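Local coordinates for protein HTH-type transcriptional repressor PhnF (Mycobacterium smegmatis, PDB 3F8M) that represses the phnDCE operon, which is involved in phosphate uptake, when phosphate is available in the cell, acting as a DNA-binding transcription factor, at residues R65-R68 and T73-A76; D24-G29 and D34-E39; P78-P83 and G87-A92. One frame throughout, in Å; residues are numbered along the deposited sequence.

Contact 1 of 3, residues R65-R68 and T73-A76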
ATOM      1  N   ARG A  65      17.498   6.503  -5.051  1.00 31.32           N
ATOM      2  CA  ARG A  65      18.827   6.121  -5.470  1.00 29.69           C
ATOM      3  C   ARG A  65      19.923   6.619  -4.537  1.00 28.02           C
ATOM      4  O   ARG A  65      21.055   6.118  -4.580  1.00 26.76           O
ATOM      5  CB  ARG A  65      19.079   6.595  -6.897  1.00 30.48           C
ATOM      6  CG  ARG A  65      18.186   5.906  -7.926  1.00 33.00           C
ATOM      7  CD  ARG A  65      18.481   6.396  -9.322  1.00 37.02           C
ATOM      8  NE  ARG A  65      19.708   5.799  -9.838  1.00 40.07           N
ATOM      9  CZ  ARG A  65      20.404   6.270 -10.879  1.00 41.70           C
ATOM     10  NH1 ARG A  65      19.988   7.360 -11.531  1.00 38.71           N
ATOM     11  NH2 ARG A  65      21.521   5.647 -11.274  1.00 38.83           N
ATOM     12  N   VAL A  66      19.580   7.602  -3.701  1.00 26.71           N
ATOM     13  CA  VAL A  66      20.473   8.131  -2.689  1.00 25.95           C
ATOM     14  C   VAL A  66      19.663   8.391  -1.447  1.00 26.99           C
ATOM     15  O   VAL A  66      18.414   8.369  -1.481  1.00 26.95           O
ATOM     16  CB  VAL A  66      21.202   9.453  -3.145  1.00 25.92           C
ATOM     17  CG1 VAL A  66      21.969   9.218  -4.420  1.00 24.26           C
ATOM     18  CG2 VAL A  66      20.208  10.653  -3.254  1.00 25.22           C
ATOM     19  N   GLU A  67      20.340   8.624  -0.332  1.00 26.40           N
ATOM     20  CA  GLU A  67      19.639   8.961   0.883  1.00 27.70           C
ATOM     21  C   GLU A  67      20.541   9.851   1.726  1.00 28.67           C
ATOM     22  O   GLU A  67      21.735   9.893   1.472  1.00 27.72           O
ATOM     23  CB  GLU A  67      19.284   7.693   1.656  1.00 27.88           C
ATOM     24  CG  GLU A  67      20.433   7.046   2.399  1.00 30.09           C
ATOM     25  CD  GLU A  67      20.068   5.631   2.815  1.00 35.71           C
ATOM     26  OE1 GLU A  67      18.877   5.250   2.697  1.00 37.59           O
ATOM     27  OE2 GLU A  67      20.966   4.902   3.234  1.00 37.60           O
ATOM     28  N   ARG A  68      19.973  10.558   2.707  1.00 29.69           N
ATOM     29  CA  ARG A  68      20.776  11.377   3.613  1.00 31.50           C
ATOM     30  C   ARG A  68      21.349  10.557   4.764  1.00 32.76           C
ATOM     31  O   ARG A  68      20.717   9.621   5.249  1.00 32.45           O
ATOM     32  CB  ARG A  68      19.966  12.548   4.167  1.00 31.28           C
ATOM     33  CG  ARG A  68      19.312  13.416   3.086  1.00 34.08           C
ATOM     34  CD  ARG A  68      20.213  14.536   2.560  1.00 38.49           C
ATOM     35  NE  ARG A  68      19.405  15.532   1.841  1.00 44.50           N
ATOM     36  CZ  ARG A  68      19.414  15.740   0.521  1.00 45.30           C
ATOM     37  NH1 ARG A  68      20.210  15.048  -0.285  1.00 45.69           N
ATOM     38  NH2 ARG A  68      18.626  16.671  -0.004  1.00 46.06           N
ATOM     39  N   THR A  73      25.060  13.010   1.587  1.00 26.85           N
ATOM     40  CA  THR A  73      24.181  12.240   0.730  1.00 26.04           C
ATOM     41  C   THR A  73      24.936  10.981   0.355  1.00 23.98           C
ATOM     42  O   THR A  73      26.043  11.076  -0.147  1.00 22.93           O
ATOM     43  CB  THR A  73      23.828  13.082  -0.490  1.00 26.50           C
ATOM     44  OG1 THR A  73      23.015  14.184  -0.044  1.00 26.11           O
ATOM     45  CG2 THR A  73      23.077  12.269  -1.538  1.00 25.78           C
ATOM     46  N   VAL A  74      24.327   9.811   0.586  1.00 23.49           N
ATOM     47  CA  VAL A  74      24.980   8.538   0.261  1.00 22.58           C
ATOM     48  C   VAL A  74      24.191   7.689  -0.733  1.00 22.87           C
ATOM     49  O   VAL A  74      22.973   7.895  -0.901  1.00 21.47           O
ATOM     50  CB  VAL A  74      25.335   7.693   1.509  1.00 22.18           C
ATOM     51  CG1 VAL A  74      26.195   8.496   2.498  1.00 22.58           C
ATOM     52  CG2 VAL A  74      24.073   7.123   2.191  1.00 24.40           C
ATOM     53  N   VAL A  75      24.890   6.754  -1.378  1.00 20.97           N
ATOM     54  CA  VAL A  75      24.281   5.855  -2.345  1.00 20.99           C
ATOM     55  C   VAL A  75      23.328   4.931  -1.541  1.00 22.19           C
ATOM     56  O   VAL A  75      23.670   4.480  -0.436  1.00 19.84           O
ATOM     57  CB  VAL A  75      25.376   5.073  -3.110  1.00 20.75           C
ATOM     58  CG1 VAL A  75      24.779   4.014  -4.048  1.00 21.55           C
ATOM     59  CG2 VAL A  75      26.221   6.055  -3.937  1.00 19.70           C
ATOM     60  N   ALA A  76      22.120   4.687  -2.075  1.00 22.24           N
ATOM     61  CA  ALA A  76      21.160   3.796  -1.388  1.00 24.38           C
ATOM     62  C   ALA A  76      20.858   2.622  -2.303  1.00 25.10           C
ATOM     63  O   ALA A  76      21.225   2.660  -3.468  1.00 25.80           O
ATOM     64  CB  ALA A  76      19.856   4.551  -1.050  1.00 23.87           C
TER
HETATM   65  O   HOH W   1      22.786   3.514   1.749  1.00 29.33           O
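E67 and V74 face each other as the central, hydrogen-bonded pair of the antiparallel hairpin 66-69/72-75, the wing of the winged helix-turn-helix domain. The short strand axes run at 143° to each other, so the hairpin is clearly twisted, and the side chains of this pair meet at a slant: E67 CG lies 3.6 Å from V74 CG2. The first torsion of E67 sets CG between its backbone N and carbonyl carbon (chi1 76°), and the chain beyond runs extended across the second strand, bringing OE1 to 3.9 Å from the methyl CB of A76. Its other oxygen, OE2, accepts from a water at 2.7 Å. The same water donates to V75 O at 2.5 Å, tying the carboxylate to the partner backbone.

R68 and T73, a non-hydrogen-bonded pair, point to the opposite face. There the two side chains run alongside one another, the arginine bent at chi2 so that its guanidinium comes back towards the threonine. T73 CG2 turns the other way and packs on V66 CG2 at 3.7 Å, and V66 also touches F36 and L60 and L61 of helix 50-62. V66 and V75 are also paired, but their side chains diverge, V75 going to L27 and M30. R65 O receives A76 N at 3.1 Å from above the carbonyl plane, while R65 NH1 forms a salt bridge with D24 OD1. The central backbone pair is bonded in both directions: E67 N donates to V74 O, and V74 N returns a nearly straight bond of 2.7 Å to E67 O. By contrast, R68 NH1 donates only weakly to T73 OG1, at 2.9 Å but with an N-H...O angle of 129°.

Contact 2 of 3, residues D24-G29 and D34-E39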
ATOM      1  N   ASP A  24      24.744  10.389 -12.549  1.00 35.98           N
ATOM      2  CA  ASP A  24      24.426   9.015 -12.966  1.00 37.47           C
ATOM      3  C   ASP A  24      25.706   8.184 -13.178  1.00 36.91           C
ATOM      4  O   ASP A  24      25.810   7.067 -12.679  1.00 37.01           O
ATOM      5  CB  ASP A  24      23.574   8.998 -14.236  1.00 37.71           C
ATOM      6  CG  ASP A  24      22.092   9.221 -13.959  1.00 41.50           C
ATOM      7  OD1 ASP A  24      21.680   9.202 -12.776  1.00 42.59           O
ATOM      8  OD2 ASP A  24      21.331   9.411 -14.945  1.00 44.10           O
ATOM      9  N   ARG A  25      26.668   8.754 -13.895  1.00 36.74           N
ATOM     10  CA  ARG A  25      27.969   8.125 -14.090  1.00 36.93           C
ATOM     11  C   ARG A  25      28.699   7.909 -12.759  1.00 36.46           C
ATOM     12  O   ARG A  25      29.309   6.854 -12.552  1.00 36.82           O
ATOM     13  CB  ARG A  25      28.832   8.954 -15.046  1.00 37.18           C
ATOM     14  CG  ARG A  25      30.177   8.299 -15.415  1.00 40.21           C
ATOM     15  CD  ARG A  25      30.990   9.165 -16.375  1.00 46.20           C
ATOM     16  NE  ARG A  25      30.247   9.503 -17.598  1.00 51.55           N
ATOM     17  CZ  ARG A  25      29.488  10.591 -17.762  1.00 53.04           C
ATOM     18  NH1 ARG A  25      29.354  11.474 -16.778  1.00 55.65           N
ATOM     19  NH2 ARG A  25      28.856  10.798 -18.915  1.00 53.18           N
ATOM     20  N   MET A  26      28.657   8.896 -11.866  1.00 35.25           N
ATOM     21  CA  MET A  26      29.243   8.682 -10.533  1.00 34.07           C
ATOM     22  C   MET A  26      28.571   7.483  -9.879  1.00 33.58           C
ATOM     23  O   MET A  26      29.260   6.540  -9.447  1.00 32.31           O
ATOM     24  CB  MET A  26      29.125   9.918  -9.644  1.00 33.66           C
ATOM     25  CG  MET A  26      30.149  10.997  -9.961  1.00 33.71           C
ATOM     26  SD  MET A  26      29.660  12.489  -9.109  1.00 33.03           S
ATOM     27  CE  MET A  26      30.038  12.101  -7.406  1.00 37.50           C
ATOM     28  N   LEU A  27      27.232   7.504  -9.860  1.00 33.37           N
ATOM     29  CA  LEU A  27      26.437   6.449  -9.233  1.00 33.45           C
ATOM     30  C   LEU A  27      26.778   5.053  -9.741  1.00 34.22           C
ATOM     31  O   LEU A  27      26.801   4.111  -8.948  1.00 34.60           O
ATOM     32  CB  LEU A  27      24.940   6.715  -9.377  1.00 32.58           C
ATOM     33  CG  LEU A  27      24.296   7.477  -8.223  1.00 32.80           C
ATOM     34  CD1 LEU A  27      22.838   7.766  -8.538  1.00 32.11           C
ATOM     35  CD2 LEU A  27      24.431   6.729  -6.881  1.00 28.83           C
ATOM     36  N   ASP A  28      27.060   4.917 -11.043  1.00 35.03           N
ATOM     37  CA  ASP A  28      27.463   3.608 -11.608  1.00 35.04           C
ATOM     38  C   ASP A  28      28.709   3.007 -10.945  1.00 33.98           C
ATOM     39  O   ASP A  28      28.836   1.782 -10.827  1.00 33.79           O
ATOM     40  CB  ASP A  28      27.706   3.699 -13.123  1.00 36.50           C
ATOM     41  CG  ASP A  28      28.013   2.331 -13.745  1.00 40.19           C
ATOM     42  OD1 ASP A  28      27.132   1.443 -13.683  1.00 46.81           O
ATOM     43  OD2 ASP A  28      29.136   2.131 -14.273  1.00 44.84           O
ATOM     44  N   GLY A  29      29.632   3.879 -10.546  1.00 32.93           N
ATOM     45  CA  GLY A  29      30.910   3.464  -9.987  1.00 31.52           C
ATOM     46  C   GLY A  29      30.976   3.353  -8.479  1.00 29.67           C
ATOM     47  O   GLY A  29      31.986   2.899  -7.936  1.00 29.91           O
ATOM     48  N   ASP A  34      28.275   4.807  -0.136  1.00 18.85           N
ATOM     49  CA  ASP A  34      29.350   5.764  -0.517  1.00 17.85           C
ATOM     50  C   ASP A  34      28.820   7.219  -0.473  1.00 18.45           C
ATOM     51  O   ASP A  34      27.758   7.508  -1.065  1.00 17.79           O
ATOM     52  CB  ASP A  34      29.837   5.476  -1.933  1.00 16.05           C
ATOM     53  CG  ASP A  34      30.827   4.341  -2.008  1.00 17.10           C
ATOM     54  OD1 ASP A  34      31.235   3.814  -0.949  1.00 19.67           O
ATOM     55  OD2 ASP A  34      31.224   4.023  -3.141  1.00 16.60           O
ATOM     56  N   PRO A  35      29.568   8.147   0.175  1.00 19.15           N
ATOM     57  CA  PRO A  35      29.140   9.568   0.163  1.00 18.22           C
ATOM     58  C   PRO A  35      29.594  10.371  -1.033  1.00 20.16           C
ATOM     59  O   PRO A  35      30.746  10.227  -1.457  1.00 20.61           O
ATOM     60  CB  PRO A  35      29.811  10.140   1.419  1.00 18.43           C
ATOM     61  CG  PRO A  35      31.074   9.321   1.586  1.00 18.45           C
ATOM     62  CD  PRO A  35      30.745   7.920   1.055  1.00 17.93           C
ATOM     63  N   PHE A  36      28.701  11.220  -1.564  1.00 19.90           N
ATOM     64  CA  PHE A  36      29.044  12.145  -2.628  1.00 20.38           C
ATOM     65  C   PHE A  36      29.902  13.239  -2.008  1.00 19.55           C
ATOM     66  O   PHE A  36      29.770  13.497  -0.822  1.00 19.53           O
ATOM     67  CB  PHE A  36      27.761  12.771  -3.215  1.00 20.45           C
ATOM     68  CG  PHE A  36      27.089  11.879  -4.216  1.00 23.37           C
ATOM     69  CD1 PHE A  36      27.395  11.974  -5.563  1.00 25.59           C
ATOM     70  CD2 PHE A  36      26.209  10.895  -3.800  1.00 25.84           C
ATOM     71  CE1 PHE A  36      26.811  11.095  -6.497  1.00 26.77           C
ATOM     72  CE2 PHE A  36      25.620  10.038  -4.729  1.00 23.84           C
ATOM     73  CZ  PHE A  36      25.914  10.140  -6.056  1.00 23.29           C
ATOM     74  N   PRO A  37      30.738  13.901  -2.815  1.00 20.90           N
ATOM     75  CA  PRO A  37      31.423  15.142  -2.386  1.00 21.44           C
ATOM     76  C   PRO A  37      30.359  16.136  -1.982  1.00 22.40           C
ATOM     77  O   PRO A  37      29.227  15.960  -2.398  1.00 22.78           O
ATOM     78  CB  PRO A  37      32.034  15.631  -3.694  1.00 21.22           C
ATOM     79  CG  PRO A  37      32.479  14.357  -4.353  1.00 21.00           C
ATOM     80  CD  PRO A  37      31.241  13.446  -4.125  1.00 20.46           C
ATOM     81  N   ALA A  38      30.702  17.167  -1.210  1.00 23.50           N
ATOM     82  CA  ALA A  38      29.714  18.211  -0.883  1.00 23.45           C
ATOM     83  C   ALA A  38      29.186  18.940  -2.129  1.00 24.58           C
ATOM     84  O   ALA A  38      29.857  19.039  -3.206  1.00 23.99           O
ATOM     85  CB  ALA A  38      30.252  19.237   0.189  1.00 25.02           C
ATOM     86  N   GLU A  39      27.959  19.423  -1.972  1.00 24.53           N
ATOM     87  CA  GLU A  39      27.238  20.039  -3.062  1.00 25.72           C
ATOM     88  C   GLU A  39      28.079  21.119  -3.717  1.00 25.16           C
ATOM     89  O   GLU A  39      28.199  21.128  -4.915  1.00 25.14           O
ATOM     90  CB  GLU A  39      25.855  20.543  -2.611  1.00 26.39           C
ATOM     91  CG  GLU A  39      25.773  21.750  -1.721  1.00 30.05           C
ATOM     92  CD  GLU A  39      24.337  22.376  -1.739  1.00 32.15           C
ATOM     93  OE1 GLU A  39      23.323  21.627  -1.684  1.00 34.67           O
ATOM     94  OE2 GLU A  39      24.225  23.623  -1.814  1.00 31.60           O
TER
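The F36 ring meets M26 of helix 15-29 along its CD1-CE1 side and L27 of the same helix at its CZ end. The methyl CE of M26 approaches obliquely and stands 3.2 Å from F36 CD1, a closeness that is doubtful for two carbons. The sulfur takes the edge of the ring, with M26 SD 5.3 Å from the F36 ring centroid and 80° off the ring normal, which meets the definition of a Met-aromatic contact. A bend at the last torsion of M26 (chi3 73°) turns CE back towards the loop, where it also touches P37 CD at 3.7 Å. One methyl thus bridges the aromatic ring and the proline that follows it.

L27 CG lies near the ring plane, 3.8 Å from F36 CZ, and CD2 is equally close to that atom; the leucine and phenylalanine side chains cross at about a right angle. F36 places its own CG anti to its carbonyl carbon (chi1 -82°), an orientation that carries the ring across the gap to the helix although the nearest CA atoms, those of M26 and F36, are 8.6 Å apart. The segments meet through apolar and Met-aromatic contact, with no hydrogen bond between them. T73 and V75 of the wing and M30 add to the surroundings of the ring. A38, two residues on, is the N-cap of helix 39-45, which begins the predicted DNA-binding helix-turn-helix motif. F36 is the buried member of this contact, with M26, L27 and P37 partly exposed around it, in the apolar packing between the first helix and the wing of a GntR-type winged helix-turn-helix domain.

Contact 3 of 3, residues P78-P83 and G87-A92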
ATOM      1  N   PRO A  78      17.885   1.152  -4.162  1.00 26.62           N
ATOM      2  CA  PRO A  78      16.571   1.668  -4.417  1.00 26.40           C
ATOM      3  C   PRO A  78      15.507   0.578  -4.167  1.00 25.77           C
ATOM      4  O   PRO A  78      15.747  -0.601  -4.468  1.00 26.32           O
ATOM      5  CB  PRO A  78      16.610   2.047  -5.903  1.00 26.73           C
ATOM      6  CG  PRO A  78      17.944   1.775  -6.383  1.00 26.71           C
ATOM      7  CD  PRO A  78      18.677   0.962  -5.399  1.00 27.13           C
ATOM      8  N   LYS A  79      14.395   0.991  -3.585  1.00 25.44           N
ATOM      9  CA  LYS A  79      13.196   0.133  -3.508  1.00 25.52           C
ATOM     10  C   LYS A  79      12.687  -0.138  -4.905  1.00 24.92           C
ATOM     11  O   LYS A  79      12.673   0.770  -5.756  1.00 24.77           O
ATOM     12  CB  LYS A  79      12.102   0.848  -2.714  1.00 24.39           C
ATOM     13  CG  LYS A  79      12.466   1.098  -1.268  1.00 27.14           C
ATOM     14  CD  LYS A  79      11.373   1.905  -0.632  1.00 26.70           C
ATOM     15  CE  LYS A  79      11.570   2.035   0.859  1.00 29.48           C
ATOM     16  NZ  LYS A  79      10.449   2.877   1.392  1.00 26.19           N
ATOM     17  N   ILE A  80      12.260  -1.381  -5.154  1.00 25.74           N
ATOM     18  CA  ILE A  80      11.505  -1.678  -6.371  1.00 26.16           C
ATOM     19  C   ILE A  80      10.182  -0.956  -6.308  1.00 25.58           C
ATOM     20  O   ILE A  80       9.520  -1.013  -5.289  1.00 25.63           O
ATOM     21  CB  ILE A  80      11.265  -3.197  -6.573  1.00 26.19           C
ATOM     22  CG1 ILE A  80      12.584  -3.892  -6.878  1.00 29.20           C
ATOM     23  CG2 ILE A  80      10.383  -3.444  -7.798  1.00 25.49           C
ATOM     24  CD1 ILE A  80      12.638  -5.307  -6.364  1.00 32.37           C
ATOM     25  N   ARG A  81       9.833  -0.241  -7.380  1.00 25.69           N
ATOM     26  CA  ARG A  81       8.580   0.520  -7.450  1.00 26.64           C
ATOM     27  C   ARG A  81       7.591  -0.251  -8.329  1.00 27.16           C
ATOM     28  O   ARG A  81       7.635  -0.217  -9.562  1.00 27.88           O
ATOM     29  CB  ARG A  81       8.838   1.934  -7.992  1.00 27.15           C
ATOM     30  CG  ARG A  81       9.665   2.796  -7.044  1.00 30.63           C
ATOM     31  CD  ARG A  81      10.093   4.115  -7.718  1.00 35.99           C
ATOM     32  NE  ARG A  81       8.940   4.838  -8.215  1.00 40.90           N
ATOM     33  CZ  ARG A  81       8.240   5.721  -7.502  1.00 45.08           C
ATOM     34  NH1 ARG A  81       8.582   6.009  -6.249  1.00 45.02           N
ATOM     35  NH2 ARG A  81       7.183   6.312  -8.043  1.00 46.89           N
ATOM     36  N   GLN A  82       6.728  -0.997  -7.680  1.00 27.20           N
ATOM     37  CA  GLN A  82       5.842  -1.870  -8.404  1.00 29.47           C
ATOM     38  C   GLN A  82       4.424  -1.318  -8.559  1.00 29.06           C
ATOM     39  O   GLN A  82       3.750  -1.058  -7.556  1.00 28.60           O
ATOM     40  CB  GLN A  82       5.809  -3.182  -7.648  1.00 28.59           C
ATOM     41  CG  GLN A  82       4.820  -4.159  -8.157  1.00 34.07           C
ATOM     42  CD  GLN A  82       5.319  -5.557  -7.973  1.00 36.11           C
ATOM     43  OE1 GLN A  82       5.346  -6.322  -8.921  1.00 40.92           O
ATOM     44  NE2 GLN A  82       5.726  -5.902  -6.744  1.00 35.77           N
ATOM     45  N   PRO A  83       3.959  -1.171  -9.815  1.00 29.70           N
ATOM     46  CA  PRO A  83       2.580  -0.755 -10.079  1.00 29.64           C
ATOM     47  C   PRO A  83       1.618  -1.787  -9.495  1.00 30.57           C
ATOM     48  O   PRO A  83       1.901  -2.997  -9.558  1.00 30.85           O
ATOM     49  CB  PRO A  83       2.497  -0.754 -11.608  1.00 30.64           C
ATOM     50  CG  PRO A  83       3.920  -0.755 -12.093  1.00 30.41           C
ATOM     51  CD  PRO A  83       4.684  -1.489 -11.057  1.00 29.62           C
ATOM     52  N   GLY A  87       0.759  -6.361 -13.987  1.00 34.19           N
ATOM     53  CA  GLY A  87       2.117  -6.359 -14.524  1.00 34.98           C
ATOM     54  C   GLY A  87       3.060  -7.221 -13.702  1.00 34.87           C
ATOM     55  O   GLY A  87       2.647  -7.865 -12.745  1.00 35.52           O
ATOM     56  N   SER A  88       4.337  -7.230 -14.056  1.00 34.81           N
ATOM     57  CA  SER A  88       5.260  -8.174 -13.449  1.00 33.97           C
ATOM     58  C   SER A  88       6.254  -7.513 -12.511  1.00 33.23           C
ATOM     59  O   SER A  88       6.676  -6.359 -12.711  1.00 33.64           O
ATOM     60  CB  SER A  88       6.001  -8.962 -14.534  1.00 34.47           C
ATOM     61  OG  SER A  88       7.236  -9.501 -14.100  1.00 34.96           O
ATOM     62  N   TYR A  89       6.640  -8.280 -11.501  1.00 31.47           N
ATOM     63  CA  TYR A  89       7.637  -7.853 -10.539  1.00 30.01           C
ATOM     64  C   TYR A  89       8.986  -7.593 -11.246  1.00 30.11           C
ATOM     65  O   TYR A  89       9.614  -6.537 -11.061  1.00 28.09           O
ATOM     66  CB  TYR A  89       7.757  -8.935  -9.454  1.00 29.61           C
ATOM     67  CG  TYR A  89       8.972  -8.800  -8.570  1.00 28.43           C
ATOM     68  CD1 TYR A  89       9.062  -7.745  -7.654  1.00 28.31           C
ATOM     69  CD2 TYR A  89      10.034  -9.708  -8.656  1.00 26.15           C
ATOM     70  CE1 TYR A  89      10.165  -7.613  -6.826  1.00 28.86           C
ATOM     71  CE2 TYR A  89      11.164  -9.574  -7.832  1.00 26.41           C
ATOM     72  CZ  TYR A  89      11.215  -8.510  -6.934  1.00 30.14           C
ATOM     73  OH  TYR A  89      12.318  -8.343  -6.117  1.00 30.84           O
ATOM     74  N   THR A  90       9.412  -8.543 -12.085  1.00 30.39           N
ATOM     75  CA  THR A  90      10.696  -8.398 -12.814  1.00 31.62           C
ATOM     76  C   THR A  90      10.659  -7.244 -13.811  1.00 32.74           C
ATOM     77  O   THR A  90      11.669  -6.540 -13.979  1.00 32.98           O
ATOM     78  CB  THR A  90      11.127  -9.683 -13.534  1.00 30.93           C
ATOM     79  OG1 THR A  90       9.986 -10.252 -14.184  1.00 31.30           O
ATOM     80  CG2 THR A  90      11.699 -10.665 -12.561  1.00 29.67           C
ATOM     81  N   GLU A  91       9.507  -7.036 -14.455  1.00 33.64           N
ATOM     82  CA  GLU A  91       9.355  -5.907 -15.383  1.00 35.42           C
ATOM     83  C   GLU A  91       9.484  -4.578 -14.643  1.00 34.77           C
ATOM     84  O   GLU A  91      10.083  -3.638 -15.168  1.00 34.86           O
ATOM     85  CB  GLU A  91       8.014  -5.941 -16.133  1.00 36.40           C
ATOM     86  CG  GLU A  91       7.815  -7.153 -17.014  1.00 40.46           C
ATOM     87  CD  GLU A  91       7.038  -6.843 -18.297  1.00 47.01           C
ATOM     88  OE1 GLU A  91       6.327  -5.798 -18.365  1.00 49.05           O
ATOM     89  OE2 GLU A  91       7.147  -7.656 -19.246  1.00 49.48           O
ATOM     90  N   ALA A  92       8.912  -4.497 -13.433  1.00 34.11           N
ATOM     91  CA  ALA A  92       8.973  -3.255 -12.661  1.00 33.28           C
ATOM     92  C   ALA A  92      10.430  -2.959 -12.346  1.00 32.95           C
ATOM     93  O   ALA A  92      10.861  -1.829 -12.502  1.00 32.25           O
ATOM     94  CB  ALA A  92       8.148  -3.339 -11.382  1.00 33.87           C
TER
HETATM   95  O   HOH W   2       9.411   0.121 -11.739  1.00 35.10           O
HETATM   96  O   HOH W   3       1.304  -4.455 -12.136  1.00 36.64           O
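G87 N donates to a water at 2.7 Å, and that water donates in turn to P83 O at 3.0 Å, closing the short connection between strand 80-83 and helix 89-94 without a direct hydrogen bond between the segments. Inside this bridge the contact rests on A92, whose CB points at the strand. The methyl is 3.6 Å from R81 O and 3.9 Å from P83 CD, and I80 CG2 flanks it at a looser distance; the small side chain allows the helix to lie close, with the CA atoms of Q82 and A92 only 5.5 Å apart.

Y89 forms the second half of the interface. Having CG anti to the backbone N (chi1 166°), it sends its ring along the strand towards I80, whose CD1 sits obliquely at the CE1-CZ-OH end, 3.1 Å from Y89 OH. The phenol oxygen is involved in a weak hydrogen bond with T136 O of strand 127-137. Q82 crosses the tyrosine at about a right angle, its amide plane 43° from the ring plane. Its NE2 lies at the ring edge, 3.9 Å from Y89 CD1, and also makes a weak hydrogen bond with Y228 OH. The amide oxygen OE1 rests 3.2 Å from Y89 CA.

S88 OG caps the helix, accepting weakly from the backbone N of T90 and E91. Strand 80-83 pairs in parallel with strand 233-240, and K79 NZ forms a salt bridge with D186 OD1 of the second subunit. These features describe a strand, a short connection and an N-capped helix leading from the wing towards the large antiparallel sheet of this HutC-type, UTRA-containing regulator.

In the fold
Along the chain the contacts follow in series: contact 2, then contact 1, then contact 3. The first two have centres 9 Å apart and touch directly, through the R65-D24 salt bridge, packing of V75 on L27, and a probable hydrogen bond from V75 N to D34 O. They therefore belong to one compact winged helix-turn-helix unit, in which the wing hairpin packs against helix 15-29 and bonds to the loop before helix 39-45. Contact 3 lies about 20 Å, centre to centre, from contact 1 and 24 Å from contact 2. Its strand 80-83 follows wing strand 72-75 directly in the chain, so it marks the passage from the DNA-binding part towards the six-stranded sheet.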